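Local coordinates for probable host range protein 2-3 (Myxoma virus, PDB 5CZ3), which probably supports multiplication of the virus in different cell types, as a member of the C7 family of poxvirus host-range proteins, at residues Y46-L51 / K90-V95; M68-K73 / E97-R102; D12-D17 / D145-R150; S21-N26 / Y136-P141. All coordinates share one frame; numbering follows the deposited sequence.

Interaction 1: residues Y46-L51 / K90-V95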
loop_
_atom_site.group_PDB
_atom_site.type_symbol
_atom_site.label_atom_id
_atom_site.label_comp_id
_atom_site.label_asym_id
_atom_site.label_seq_id
_atom_site.Cartn_x
_atom_site.Cartn_y
_atom_site.Cartn_z
ATOM N N TYR A 46 -5.943 -14.695 -7.961
ATOM C CA TYR A 46 -5.333 -14.316 -6.696
ATOM C C TYR A 46 -4.447 -13.094 -6.903
ATOM O O TYR A 46 -3.605 -13.077 -7.799
ATOM C CB TYR A 46 -4.513 -15.470 -6.115
ATOM C CG TYR A 46 -5.338 -16.594 -5.530
ATOM C CD1 TYR A 46 -5.752 -16.560 -4.205
ATOM C CD2 TYR A 46 -5.695 -17.694 -6.299
ATOM C CE1 TYR A 46 -6.501 -17.586 -3.663
ATOM C CE2 TYR A 46 -6.444 -18.726 -5.765
ATOM C CZ TYR A 46 -6.845 -18.666 -4.446
ATOM O OH TYR A 46 -7.591 -19.690 -3.907
ATOM N N ILE A 47 -4.641 -12.073 -6.078
ATOM C CA ILE A 47 -3.823 -10.871 -6.163
ATOM C C ILE A 47 -2.898 -10.773 -4.956
ATOM O O ILE A 47 -3.353 -10.723 -3.814
ATOM C CB ILE A 47 -4.687 -9.603 -6.259
ATOM C CG1 ILE A 47 -5.606 -9.683 -7.477
ATOM C CG2 ILE A 47 -3.808 -8.366 -6.347
ATOM C CD1 ILE A 47 -6.556 -8.519 -7.599
ATOM N N THR A 48 -1.595 -10.755 -5.220
ATOM C CA THR A 48 -0.596 -10.726 -4.160
ATOM C C THR A 48 -0.065 -9.314 -3.933
ATOM O O THR A 48 0.429 -8.671 -4.859
ATOM C CB THR A 48 0.589 -11.661 -4.481
ATOM O OG1 THR A 48 0.106 -12.987 -4.734
ATOM C CG2 THR A 48 1.572 -11.700 -3.320
ATOM N N PHE A 49 -0.178 -8.835 -2.699
ATOM C CA PHE A 49 0.379 -7.542 -2.320
ATOM C C PHE A 49 1.606 -7.720 -1.436
ATOM O O PHE A 49 1.565 -8.452 -0.449
ATOM C CB PHE A 49 -0.649 -6.687 -1.576
ATOM C CG PHE A 49 -1.871 -6.351 -2.379
ATOM C CD1 PHE A 49 -2.941 -7.226 -2.439
ATOM C CD2 PHE A 49 -1.961 -5.144 -3.053
ATOM C CE1 PHE A 49 -4.070 -6.913 -3.168
ATOM C CE2 PHE A 49 -3.086 -4.826 -3.785
ATOM C CZ PHE A 49 -4.142 -5.711 -3.843
ATOM N N ILE A 50 2.696 -7.049 -1.787
ATOM C CA ILE A 50 3.838 -6.957 -0.888
ATOM C C ILE A 50 4.060 -5.500 -0.505
ATOM O O ILE A 50 4.318 -4.653 -1.360
ATOM C CB ILE A 50 5.117 -7.546 -1.511
ATOM C CG1 ILE A 50 5.026 -9.071 -1.543
ATOM C CG2 ILE A 50 6.344 -7.119 -0.717
ATOM C CD1 ILE A 50 6.282 -9.753 -2.025
ATOM N N LEU A 51 3.931 -5.211 0.785
ATOM C CA LEU A 51 4.108 -3.856 1.292
ATOM C C LEU A 51 5.414 -3.747 2.058
ATOM O O LEU A 51 5.627 -4.456 3.043
ATOM C CB LEU A 51 2.938 -3.446 2.194
ATOM C CG LEU A 51 1.519 -3.428 1.617
ATOM C CD1 LEU A 51 0.873 -4.805 1.672
ATOM C CD2 LEU A 51 0.660 -2.404 2.346
ATOM N N LYS A 90 2.869 -9.112 3.597
ATOM C CA LYS A 90 2.427 -9.815 2.399
ATOM C C LYS A 90 0.999 -10.309 2.579
ATOM O O LYS A 90 0.701 -11.037 3.525
ATOM C CB LYS A 90 3.354 -10.989 2.075
ATOM C CG LYS A 90 2.920 -11.792 0.852
ATOM C CD LYS A 90 3.931 -12.875 0.499
ATOM C CE LYS A 90 3.479 -13.676 -0.717
ATOM N NZ LYS A 90 4.486 -14.697 -1.124
ATOM N N VAL A 91 0.114 -9.906 1.674
ATOM C CA VAL A 91 -1.268 -10.354 1.733
ATOM C C VAL A 91 -1.728 -10.843 0.361
ATOM O O VAL A 91 -1.365 -10.280 -0.672
ATOM C CB VAL A 91 -2.210 -9.233 2.258
ATOM C CG1 VAL A 91 -2.212 -8.033 1.330
ATOM C CG2 VAL A 91 -3.622 -9.761 2.455
ATOM N N VAL A 92 -2.503 -11.920 0.362
ATOM C CA VAL A 92 -3.054 -12.473 -0.865
ATOM C C VAL A 92 -4.573 -12.523 -0.767
ATOM O O VAL A 92 -5.125 -13.107 0.164
ATOM C CB VAL A 92 -2.504 -13.883 -1.151
ATOM C CG1 VAL A 92 -3.213 -14.500 -2.345
ATOM C CG2 VAL A 92 -0.996 -13.829 -1.383
ATOM N N ILE A 93 -5.243 -11.891 -1.723
ATOM C CA ILE A 93 -6.698 -11.901 -1.760
ATOM C C ILE A 93 -7.192 -12.685 -2.963
ATOM O O ILE A 93 -6.484 -12.828 -3.960
ATOM C CB ILE A 93 -7.279 -10.477 -1.814
ATOM C CG1 ILE A 93 -6.802 -9.755 -3.075
ATOM C CG2 ILE A 93 -6.888 -9.697 -0.571
ATOM C CD1 ILE A 93 -7.402 -8.379 -3.257
ATOM N N TYR A 94 -8.412 -13.198 -2.863
ATOM C CA TYR A 94 -9.038 -13.887 -3.977
ATOM C C TYR A 94 -10.256 -13.108 -4.454
ATOM O O TYR A 94 -11.182 -12.861 -3.682
ATOM C CB TYR A 94 -9.438 -15.307 -3.582
ATOM C CG TYR A 94 -10.235 -16.017 -4.649
ATOM C CD1 TYR A 94 -9.606 -16.608 -5.736
ATOM C CD2 TYR A 94 -11.619 -16.091 -4.573
ATOM C CE1 TYR A 94 -10.333 -17.255 -6.716
ATOM C CE2 TYR A 94 -12.352 -16.733 -5.545
ATOM C CZ TYR A 94 -11.706 -17.314 -6.615
ATOM O OH TYR A 94 -12.433 -17.957 -7.589
ATOM N N VAL A 95 -10.252 -12.725 -5.726
ATOM C CA VAL A 95 -11.352 -11.950 -6.285
ATOM C C VAL A 95 -11.979 -12.645 -7.489
ATOM O O VAL A 95 -11.301 -13.345 -8.240
ATOM C CB VAL A 95 -10.891 -10.539 -6.702
ATOM C CG1 VAL A 95 -10.561 -9.705 -5.470
ATOM C CG2 VAL A 95 -9.696 -10.620 -7.639
#
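Four backbone hydrogen bonds tie Ile-47 to Ile-93 and Phe-49 to Val-91, each of these antiparallel pairs holding two. The bond from Phe-49 N to Val-91 O is the shortest at 2.8 Å, and it is almost straight. At the non-hydrogen-bonded pairs the backbones meet through CA-H...O contacts, such as Val-92 CA to Ile-47 O at 3.4 Å. Strands 45-54 and 87-95 are neighbours in one of the two sheets of a beta-sandwich. Ile-47, Phe-49, Val-91 and Ile-93 face inward, toward Leu-39 and Met-68 of the other sheet. Phe-49 CB lies alongside Val-91 CG1, 3.6 Å away, while the rim of its ring reaches Ile-93, Phe-49 CE1 to Ile-93 CD1 at 3.6 Å. Ile-93 CG1 sits between its own N and carbonyl carbon (chi1 61°), which brings it within 3.8 Å of Ile-47 CB. On the outer face, Tyr-94 turns an edge onto the face of Tyr-46 in an edge-to-face pair with planes 53° apart, CD1 standing over the centre of the Tyr-46 ring. Val-92 divides its methyls, CG1 going to Tyr-46 CD1 and CG2 to Thr-48 OG1, and Thr-48 CG2 rests on Lys-90 CE, part of a fully extended chain.

Interaction 2: residues M68-K73 / E97-R102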
loop_
_atom_site.group_PDB
_atom_site.type_symbol
_atom_site.label_atom_id
_atom_site.label_comp_id
_atom_site.label_asym_id
_atom_site.label_seq_id
_atom_site.Cartn_x
_atom_site.Cartn_y
_atom_site.Cartn_z
ATOM N N MET A 68 -6.351 -3.852 6.533
ATOM C CA MET A 68 -6.918 -3.843 5.191
ATOM C C MET A 68 -8.350 -4.365 5.160
ATOM O O MET A 68 -8.691 -5.322 5.857
ATOM C CB MET A 68 -6.045 -4.667 4.241
ATOM C CG MET A 68 -6.638 -4.872 2.855
ATOM S SD MET A 68 -5.868 -6.232 1.958
ATOM C CE MET A 68 -6.760 -6.155 0.408
ATOM N N ARG A 69 -9.185 -3.719 4.354
ATOM C CA ARG A 69 -10.517 -4.225 4.065
ATOM C C ARG A 69 -10.720 -4.373 2.564
ATOM O O ARG A 69 -10.501 -3.429 1.804
ATOM C CB ARG A 69 -11.594 -3.309 4.646
ATOM C CG ARG A 69 -11.656 -3.299 6.157
ATOM C CD ARG A 69 -12.969 -2.710 6.634
ATOM N NE ARG A 69 -13.043 -2.655 8.091
ATOM C CZ ARG A 69 -13.620 -3.586 8.843
ATOM N NH1 ARG A 69 -14.177 -4.647 8.276
ATOM N NH2 ARG A 69 -13.643 -3.456 10.163
ATOM N N LEU A 70 -11.130 -5.566 2.146
ATOM C CA LEU A 70 -11.485 -5.811 0.755
ATOM C C LEU A 70 -12.999 -5.856 0.620
ATOM O O LEU A 70 -13.645 -6.768 1.139
ATOM C CB LEU A 70 -10.867 -7.117 0.251
ATOM C CG LEU A 70 -11.152 -7.452 -1.214
ATOM C CD1 LEU A 70 -10.468 -6.451 -2.133
ATOM C CD2 LEU A 70 -10.723 -8.873 -1.546
ATOM N N ASN A 71 -13.554 -4.867 -0.074
ATOM C CA ASN A 71 -14.998 -4.736 -0.240
ATOM C C ASN A 71 -15.733 -4.740 1.097
ATOM O O ASN A 71 -16.811 -5.320 1.223
ATOM C CB ASN A 71 -15.541 -5.852 -1.139
ATOM C CG ASN A 71 -14.980 -5.791 -2.548
ATOM O OD1 ASN A 71 -14.678 -4.713 -3.063
ATOM N ND2 ASN A 71 -14.840 -6.951 -3.178
ATOM N N GLY A 72 -15.135 -4.099 2.097
ATOM C CA GLY A 72 -15.755 -3.968 3.403
ATOM C C GLY A 72 -15.327 -5.015 4.416
ATOM O O GLY A 72 -15.417 -4.787 5.622
ATOM N N LYS A 73 -14.861 -6.163 3.932
ATOM C CA LYS A 73 -14.493 -7.267 4.815
ATOM C C LYS A 73 -13.040 -7.182 5.276
ATOM O O LYS A 73 -12.134 -6.950 4.474
ATOM C CB LYS A 73 -14.744 -8.607 4.121
ATOM N N GLU A 97 -14.603 -10.714 -9.143
ATOM C CA GLU A 97 -15.031 -9.541 -9.893
ATOM C C GLU A 97 -14.274 -8.310 -9.403
ATOM O O GLU A 97 -13.354 -8.430 -8.593
ATOM C CB GLU A 97 -16.541 -9.338 -9.759
ATOM C CG GLU A 97 -17.037 -9.304 -8.322
ATOM C CD GLU A 97 -18.547 -9.196 -8.230
ATOM O OE2 GLU A 97 -19.075 -9.196 -7.099
ATOM N N ASP A 98 -14.656 -7.135 -9.897
ATOM C CA ASP A 98 -14.018 -5.885 -9.488
ATOM C C ASP A 98 -14.100 -5.702 -7.978
ATOM O O ASP A 98 -15.123 -6.000 -7.364
ATOM C CB ASP A 98 -14.658 -4.691 -10.197
ATOM C CG ASP A 98 -14.456 -4.726 -11.699
ATOM O OD1 ASP A 98 -13.629 -5.535 -12.170
ATOM O OD2 ASP A 98 -15.120 -3.943 -12.408
ATOM N N ALA A 99 -13.017 -5.219 -7.382
ATOM C CA ALA A 99 -12.947 -5.087 -5.933
ATOM C C ALA A 99 -12.190 -3.836 -5.509
ATOM O O ALA A 99 -11.343 -3.327 -6.243
ATOM C CB ALA A 99 -12.301 -6.322 -5.326
ATOM N N LEU A 100 -12.505 -3.347 -4.315
ATOM C CA LEU A 100 -11.806 -2.204 -3.747
ATOM C C LEU A 100 -11.004 -2.633 -2.525
ATOM O O LEU A 100 -11.542 -3.233 -1.596
ATOM C CB LEU A 100 -12.792 -1.095 -3.378
ATOM C CG LEU A 100 -12.241 0.108 -2.608
ATOM C CD1 LEU A 100 -11.031 0.712 -3.310
ATOM C CD2 LEU A 100 -13.331 1.149 -2.429
ATOM N N ALA A 101 -9.712 -2.328 -2.537
ATOM C CA ALA A 101 -8.839 -2.678 -1.427
ATOM C C ALA A 101 -8.403 -1.428 -0.672
ATOM O O ALA A 101 -7.789 -0.527 -1.244
ATOM C CB ALA A 101 -7.630 -3.450 -1.925
ATOM N N ARG A 102 -8.730 -1.377 0.615
ATOM C CA ARG A 102 -8.364 -0.240 1.448
ATOM C C ARG A 102 -7.339 -0.616 2.507
ATOM O O ARG A 102 -7.635 -1.389 3.415
ATOM C CB ARG A 102 -9.601 0.348 2.129
ATOM C CG ARG A 102 -10.598 0.996 1.189
ATOM C CD ARG A 102 -11.569 1.861 1.973
ATOM N NE ARG A 102 -12.143 2.927 1.158
ATOM C CZ ARG A 102 -13.344 2.868 0.597
ATOM N NH1 ARG A 102 -14.102 1.794 0.767
ATOM N NH2 ARG A 102 -13.789 3.883 -0.131
#
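This is an antiparallel strand pairing, Arg-69 and Leu-70 lying against Arg-102 and Ala-101, and it sits where strand 67-70 runs into a tight turn beside the start of strand 99-104. Arg-69 and Arg-102 form a hydrogen-bonded pair, with both backbone bonds at 3.0 Å between the N of one and the O of the other. Two residues further on, Asn-71 N still reaches Leu-100 O, but the return bond ends on a side chain: Leu-100 N donates to Asn-71 OD1 at 2.9 Å, nearly straight, though tilted 30° from the amide carbonyl plane. Asn-71 CG stands beside its own backbone N (chi1 -63°), which carries the amide across to the opposite strand, where ND2 also rests 3.4 Å from Ala-99 CB. Asn-71 and Gly-72 are the central residues of a type I' beta turn, the turn of a tight beta-hairpin that leads into strand 73-75. Arg-69 NH1 bonds back to Gly-72 O on the turn. On the face turned to the other sheet of the sandwich, Leu-70 CD1 lies 3.7 Å from Ala-99 CB and also touches Ala-101 CB. The extended Met-68 chain sets CE 3.7 Å from Ala-101 CB, and both long side chains pack on Ile-93 beyond.

Interaction 3: residues D12-D17 / D145-R150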
loop_
_atom_site.group_PDB
_atom_site.type_symbol
_atom_site.label_atom_id
_atom_site.label_comp_id
_atom_site.label_asym_id
_atom_site.label_seq_id
_atom_site.Cartn_x
_atom_site.Cartn_y
_atom_site.Cartn_z
ATOM N N ASP A 12 6.275 1.424 0.132
ATOM C CA ASP A 12 6.068 0.982 -1.241
ATOM C C ASP A 12 5.108 -0.203 -1.267
ATOM O O ASP A 12 5.157 -1.071 -0.395
ATOM C CB ASP A 12 7.391 0.595 -1.903
ATOM C CG ASP A 12 8.325 1.774 -2.086
ATOM O OD1 ASP A 12 7.839 2.922 -2.177
ATOM O OD2 ASP A 12 9.551 1.544 -2.147
ATOM N N VAL A 13 4.234 -0.233 -2.267
ATOM C CA VAL A 13 3.288 -1.331 -2.421
ATOM C C VAL A 13 3.469 -1.997 -3.779
ATOM O O VAL A 13 3.397 -1.337 -4.816
ATOM C CB VAL A 13 1.834 -0.851 -2.274
ATOM C CG1 VAL A 13 0.868 -2.006 -2.492
ATOM C CG2 VAL A 13 1.623 -0.222 -0.905
ATOM N N PHE A 14 3.708 -3.304 -3.769
ATOM C CA PHE A 14 3.972 -4.040 -5.000
ATOM C C PHE A 14 2.898 -5.081 -5.295
ATOM O O PHE A 14 2.559 -5.896 -4.437
ATOM C CB PHE A 14 5.340 -4.722 -4.927
ATOM C CG PHE A 14 6.478 -3.778 -4.660
ATOM C CD1 PHE A 14 7.126 -3.138 -5.704
ATOM C CD2 PHE A 14 6.903 -3.533 -3.363
ATOM C CE1 PHE A 14 8.174 -2.269 -5.459
ATOM C CE2 PHE A 14 7.952 -2.666 -3.113
ATOM C CZ PHE A 14 8.588 -2.033 -4.162
ATOM N N LEU A 15 2.365 -5.046 -6.512
ATOM C CA LEU A 15 1.441 -6.075 -6.976
ATOM C C LEU A 15 2.213 -7.070 -7.837
ATOM O O LEU A 15 2.528 -6.793 -8.995
ATOM C CB LEU A 15 0.273 -5.464 -7.755
ATOM C CG LEU A 15 -0.880 -4.880 -6.928
ATOM C CD1 LEU A 15 -0.466 -3.610 -6.194
ATOM C CD2 LEU A 15 -2.103 -4.623 -7.801
ATOM N N ILE A 16 2.507 -8.228 -7.253
ATOM C CA ILE A 16 3.474 -9.172 -7.809
ATOM C C ILE A 16 3.114 -9.712 -9.190
ATOM O O ILE A 16 3.870 -9.534 -10.146
ATOM C CB ILE A 16 3.674 -10.369 -6.858
ATOM C CG1 ILE A 16 4.028 -9.876 -5.453
ATOM C CG2 ILE A 16 4.748 -11.300 -7.388
ATOM C CD1 ILE A 16 5.198 -8.919 -5.421
ATOM N N ASP A 17 1.968 -10.376 -9.290
ATOM C CA ASP A 17 1.564 -11.016 -10.538
ATOM C C ASP A 17 1.202 -10.001 -11.617
ATOM O O ASP A 17 1.238 -10.309 -12.808
ATOM C CB ASP A 17 0.389 -11.962 -10.293
ATOM C CG ASP A 17 0.763 -13.137 -9.410
ATOM O OD1 ASP A 17 1.911 -13.620 -9.518
ATOM O OD2 ASP A 17 -0.087 -13.574 -8.606
ATOM N N ASP A 145 14.424 -5.742 -10.085
ATOM C CA ASP A 145 15.099 -6.767 -9.298
ATOM C C ASP A 145 15.622 -6.185 -7.989
ATOM O O ASP A 145 15.693 -6.880 -6.975
ATOM C CB ASP A 145 16.248 -7.388 -10.095
ATOM C CG ASP A 145 15.761 -8.252 -11.241
ATOM O OD1 ASP A 145 14.628 -8.769 -11.158
ATOM O OD2 ASP A 145 16.512 -8.415 -12.225
ATOM N N GLY A 146 15.985 -4.906 -8.020
ATOM C CA GLY A 146 16.464 -4.217 -6.836
ATOM C C GLY A 146 15.399 -4.132 -5.761
ATOM O O GLY A 146 15.671 -4.369 -4.584
ATOM N N ASP A 147 14.179 -3.799 -6.171
ATOM C CA ASP A 147 13.054 -3.743 -5.249
ATOM C C ASP A 147 12.710 -5.131 -4.726
ATOM O O ASP A 147 12.328 -5.287 -3.567
ATOM C CB ASP A 147 11.833 -3.117 -5.922
ATOM C CG ASP A 147 11.744 -1.621 -5.695
ATOM O OD1 ASP A 147 12.166 -1.159 -4.614
ATOM O OD2 ASP A 147 11.253 -0.907 -6.596
ATOM N N LYS A 148 12.848 -6.136 -5.586
ATOM C CA LYS A 148 12.529 -7.511 -5.218
ATOM C C LYS A 148 13.433 -8.017 -4.102
ATOM O O LYS A 148 12.987 -8.729 -3.203
ATOM C CB LYS A 148 12.637 -8.432 -6.435
ATOM C CG LYS A 148 11.520 -8.251 -7.448
ATOM C CD LYS A 148 11.732 -9.122 -8.675
ATOM C CE LYS A 148 10.593 -8.956 -9.670
ATOM N NZ LYS A 148 10.765 -9.830 -10.865
ATOM N N ARG A 149 14.704 -7.638 -4.157
ATOM C CA ARG A 149 15.669 -8.081 -3.160
ATOM C C ARG A 149 15.470 -7.381 -1.817
ATOM O O ARG A 149 16.100 -7.744 -0.825
ATOM C CB ARG A 149 17.094 -7.862 -3.672
ATOM C CG ARG A 149 17.470 -8.782 -4.826
ATOM N N ARG A 150 14.586 -6.388 -1.783
ATOM C CA ARG A 150 14.262 -5.711 -0.532
ATOM C C ARG A 150 13.451 -6.621 0.385
ATOM O O ARG A 150 13.392 -6.397 1.594
ATOM C CB ARG A 150 13.497 -4.412 -0.797
ATOM C CG ARG A 150 14.327 -3.325 -1.463
ATOM C CD ARG A 150 13.466 -2.135 -1.856
ATOM N NE ARG A 150 12.922 -1.427 -0.701
ATOM C CZ ARG A 150 11.919 -0.556 -0.766
ATOM N NH1 ARG A 150 11.344 -0.292 -1.931
ATOM N NH2 ARG A 150 11.486 0.046 0.333
#
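Arg-150 NH1 is gripped by two carboxylates: Asp-12 OD2 at 2.6 Å and Asp-147 OD1 at 2.9 Å. The three residues form a salt-bridge network that pins the short helix 145-148, near the end of the ordered chain, onto strand 10-15 of one sheet of the beta-sandwich. Both acceptors lie close to the guanidinium plane, which fixes its rotation, yet they accept the NH1 bonds differently. Asp-12 offers the anti lone pair of OD2, with its carboxylate turned 88° from the guanidinium plane, whereas Asp-147 OD1 is approached from above its carboxylate plane. A bend at chi3 (66°) brings the arginine head back to Asp-147 as well as across to the strand. Each carboxylate has a further partner: Lys-23 NZ forms a salt bridge with Asp-147 OD2, and His-24 N donates to Asp-12 OD1. Arg-150 NH2 forms a salt bridge with Glu-54. The two aspartates come within 4.5 Å, OD2 of Asp-12 to OD1 of Asp-147, a repulsion that the shared arginine would be expected to offset. Phe-14 reaches from the strand to the helix; its CZ lies 3.5 Å from Asp-147 CG, and Arg-150 NH1 is at the ring edge, 4.0 Å from Phe-14 CZ.

Interaction 4: residues S21-N26 / Y136-P141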
loop_
_atom_site.group_PDB
_atom_site.type_symbol
_atom_site.label_atom_id
_atom_site.label_comp_id
_atom_site.label_asym_id
_atom_site.label_seq_id
_atom_site.Cartn_x
_atom_site.Cartn_y
_atom_site.Cartn_z
ATOM N N SER A 21 4.601 -1.530 -9.599
ATOM C CA SER A 21 5.166 -0.918 -8.404
ATOM C C SER A 21 4.465 0.393 -8.066
ATOM O O SER A 21 4.640 1.396 -8.760
ATOM C CB SER A 21 6.666 -0.665 -8.581
ATOM O OG SER A 21 7.388 -1.879 -8.691
ATOM N N ILE A 22 3.666 0.380 -7.005
ATOM C CA ILE A 22 3.076 1.605 -6.487
ATOM C C ILE A 22 3.993 2.154 -5.402
ATOM O O ILE A 22 3.940 1.713 -4.253
ATOM C CB ILE A 22 1.666 1.374 -5.918
ATOM C CG1 ILE A 22 0.799 0.620 -6.926
ATOM C CG2 ILE A 22 1.020 2.698 -5.555
ATOM C CD1 ILE A 22 -0.559 0.227 -6.386
ATOM N N LYS A 23 4.836 3.113 -5.770
ATOM C CA LYS A 23 5.911 3.555 -4.889
ATOM C C LYS A 23 5.603 4.865 -4.172
ATOM O O LYS A 23 4.830 5.692 -4.665
ATOM C CB LYS A 23 7.210 3.692 -5.685
ATOM C CG LYS A 23 7.557 2.452 -6.491
ATOM C CD LYS A 23 9.037 2.391 -6.811
ATOM C CE LYS A 23 9.843 2.009 -5.583
ATOM N NZ LYS A 23 11.289 1.853 -5.895
ATOM N N HIS A 24 6.220 5.034 -3.004
ATOM C CA HIS A 24 6.082 6.236 -2.184
ATOM C C HIS A 24 4.621 6.526 -1.851
ATOM O O HIS A 24 4.143 7.648 -2.010
ATOM C CB HIS A 24 6.723 7.441 -2.881
ATOM C CG HIS A 24 8.202 7.307 -3.081
ATOM N ND1 HIS A 24 9.010 8.379 -3.391
ATOM C CD2 HIS A 24 9.018 6.228 -3.017
ATOM C CE1 HIS A 24 10.260 7.967 -3.507
ATOM N NE2 HIS A 24 10.292 6.666 -3.286
ATOM N N VAL A 25 3.924 5.497 -1.383
ATOM C CA VAL A 25 2.521 5.605 -1.007
ATOM C C VAL A 25 2.361 6.421 0.278
ATOM O O VAL A 25 1.323 7.036 0.515
ATOM C CB VAL A 25 1.899 4.205 -0.826
ATOM C CG1 VAL A 25 0.428 4.300 -0.467
ATOM C CG2 VAL A 25 2.084 3.388 -2.094
ATOM N N ASN A 26 3.410 6.430 1.092
ATOM C CA ASN A 26 3.418 7.141 2.368
ATOM C C ASN A 26 3.075 8.625 2.269
ATOM O O ASN A 26 3.390 9.282 1.276
ATOM C CB ASN A 26 4.791 7.002 3.015
ATOM C CG ASN A 26 5.902 7.513 2.119
ATOM O OD1 ASN A 26 6.454 6.767 1.309
ATOM N ND2 ASN A 26 6.227 8.794 2.248
ATOM N N TYR A 136 3.625 11.904 -2.552
ATOM C CA TYR A 136 4.312 12.108 -3.820
ATOM C C TYR A 136 4.400 10.776 -4.553
ATOM O O TYR A 136 5.415 10.459 -5.172
ATOM C CB TYR A 136 5.707 12.689 -3.598
ATOM C CG TYR A 136 5.712 14.028 -2.901
ATOM C CD1 TYR A 136 4.868 15.050 -3.312
ATOM C CD2 TYR A 136 6.559 14.270 -1.828
ATOM C CE1 TYR A 136 4.869 16.277 -2.678
ATOM C CE2 TYR A 136 6.566 15.494 -1.186
ATOM C CZ TYR A 136 5.720 16.494 -1.616
ATOM O OH TYR A 136 5.722 17.715 -0.980
ATOM N N THR A 137 3.326 9.999 -4.467
ATOM C CA THR A 137 3.304 8.650 -5.013
ATOM C C THR A 137 3.385 8.626 -6.537
ATOM O O THR A 137 2.929 9.547 -7.217
ATOM C CB THR A 137 2.035 7.895 -4.569
ATOM O OG1 THR A 137 2.119 6.527 -4.986
ATOM C CG2 THR A 137 0.786 8.537 -5.158
ATOM N N TYR A 138 3.988 7.565 -7.062
ATOM C CA TYR A 138 4.065 7.350 -8.499
ATOM C C TYR A 138 4.031 5.854 -8.778
ATOM O O TYR A 138 4.356 5.049 -7.907
ATOM C CB TYR A 138 5.329 7.986 -9.086
ATOM C CG TYR A 138 6.625 7.339 -8.642
ATOM C CD1 TYR A 138 7.258 7.734 -7.469
ATOM C CD2 TYR A 138 7.225 6.344 -9.405
ATOM C CE1 TYR A 138 8.443 7.149 -7.062
ATOM C CE2 TYR A 138 8.409 5.752 -9.006
ATOM C CZ TYR A 138 9.014 6.159 -7.836
ATOM O OH TYR A 138 10.194 5.573 -7.436
ATOM N N ILE A 139 3.636 5.483 -9.990
ATOM C CA ILE A 139 3.509 4.075 -10.335
ATOM C C ILE A 139 4.451 3.666 -11.459
ATOM O O ILE A 139 4.400 4.215 -12.558
ATOM C CB ILE A 139 2.068 3.727 -10.748
ATOM C CG1 ILE A 139 1.095 4.051 -9.614
ATOM C CG2 ILE A 139 1.966 2.262 -11.125
ATOM C CD1 ILE A 139 -0.355 3.804 -9.969
ATOM N N ASP A 140 5.316 2.699 -11.172
ATOM C CA ASP A 140 6.159 2.098 -12.195
ATOM C C ASP A 140 5.480 0.852 -12.747
ATOM O O ASP A 140 5.084 -0.029 -11.986
ATOM C CB ASP A 140 7.538 1.746 -11.633
ATOM C CG ASP A 140 8.417 2.966 -11.429
ATOM O OD1 ASP A 140 8.253 3.952 -12.178
ATOM O OD2 ASP A 140 9.276 2.937 -10.523
ATOM N N PRO A 141 5.344 0.771 -14.078
ATOM C CA PRO A 141 4.706 -0.378 -14.732
ATOM C C PRO A 141 5.596 -1.621 -14.736
ATOM O O PRO A 141 5.566 -2.404 -15.685
ATOM C CB PRO A 141 4.466 0.126 -16.155
ATOM C CG PRO A 141 5.560 1.116 -16.380
ATOM C CD PRO A 141 5.785 1.787 -15.051
HETATM O O HOH W 1 4.918 10.032 -0.780
#
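Lys-23 lies alongside Tyr-138 and covers one face of its ring, CB sitting 4.0 Å from the centroid in a CH-pi contact and CD 3.4 Å from Tyr-138 OH. The tyrosine CG is placed between its own N and carbonyl carbon (chi1 67°), which sets the ring over the neighbouring strand. The ring then turns an edge to His-24 in an edge-to-face pair, with planes at 73° and CE1 over the centre of the imidazole. In the backbone, Ser-21 pairs with Asp-140 and Lys-23 with Tyr-138, each pair closed by two hydrogen bonds, joining strand 138-140, an outermost strand of its sheet, to strand 20-23. Lys-23 O accepts a second hydrogen bond, from Thr-137 OG1 at 2.9 Å; this hydroxyl and Tyr-138 N approach it from opposite faces of the carbonyl plane. Beyond the last pair a water donates to His-24 O and Asn-26 O and accepts from Tyr-136 N, bridging the two segments. Ile-22 and Ile-139 face inward, where both meet Phe-118 of the other sheet. Lys-23 NZ, salt-bridged to Asp-147, stays 5.2 Å from Asp-140 OD2. The lysine side chain therefore contributes mainly its aliphatic part, and Asp-140 can add no more than longer-range attraction.

In the fold
From the N terminus, strand 10-15 opens the longest loop, which interaction 3 closes only at helix 145-148 near the end of the modelled chain. Interaction 4, between 21-26 and 136-141, lies within that loop and itself encloses interactions 1 and 2. These two cross, their segments following in the order 46-51, 68-73, 90-95, 97-102. Interactions 1, 3 and 4 all reach one antiparallel sheet, where 45-54, 10-15 and 20-23 are successive strands; interaction 2 belongs to the facing mixed sheet. Side chains of interactions 1 and 2 meet between the sheets, while interactions 2 and 4, centres about 20 Å apart, lie on opposite sides of the chain's centre.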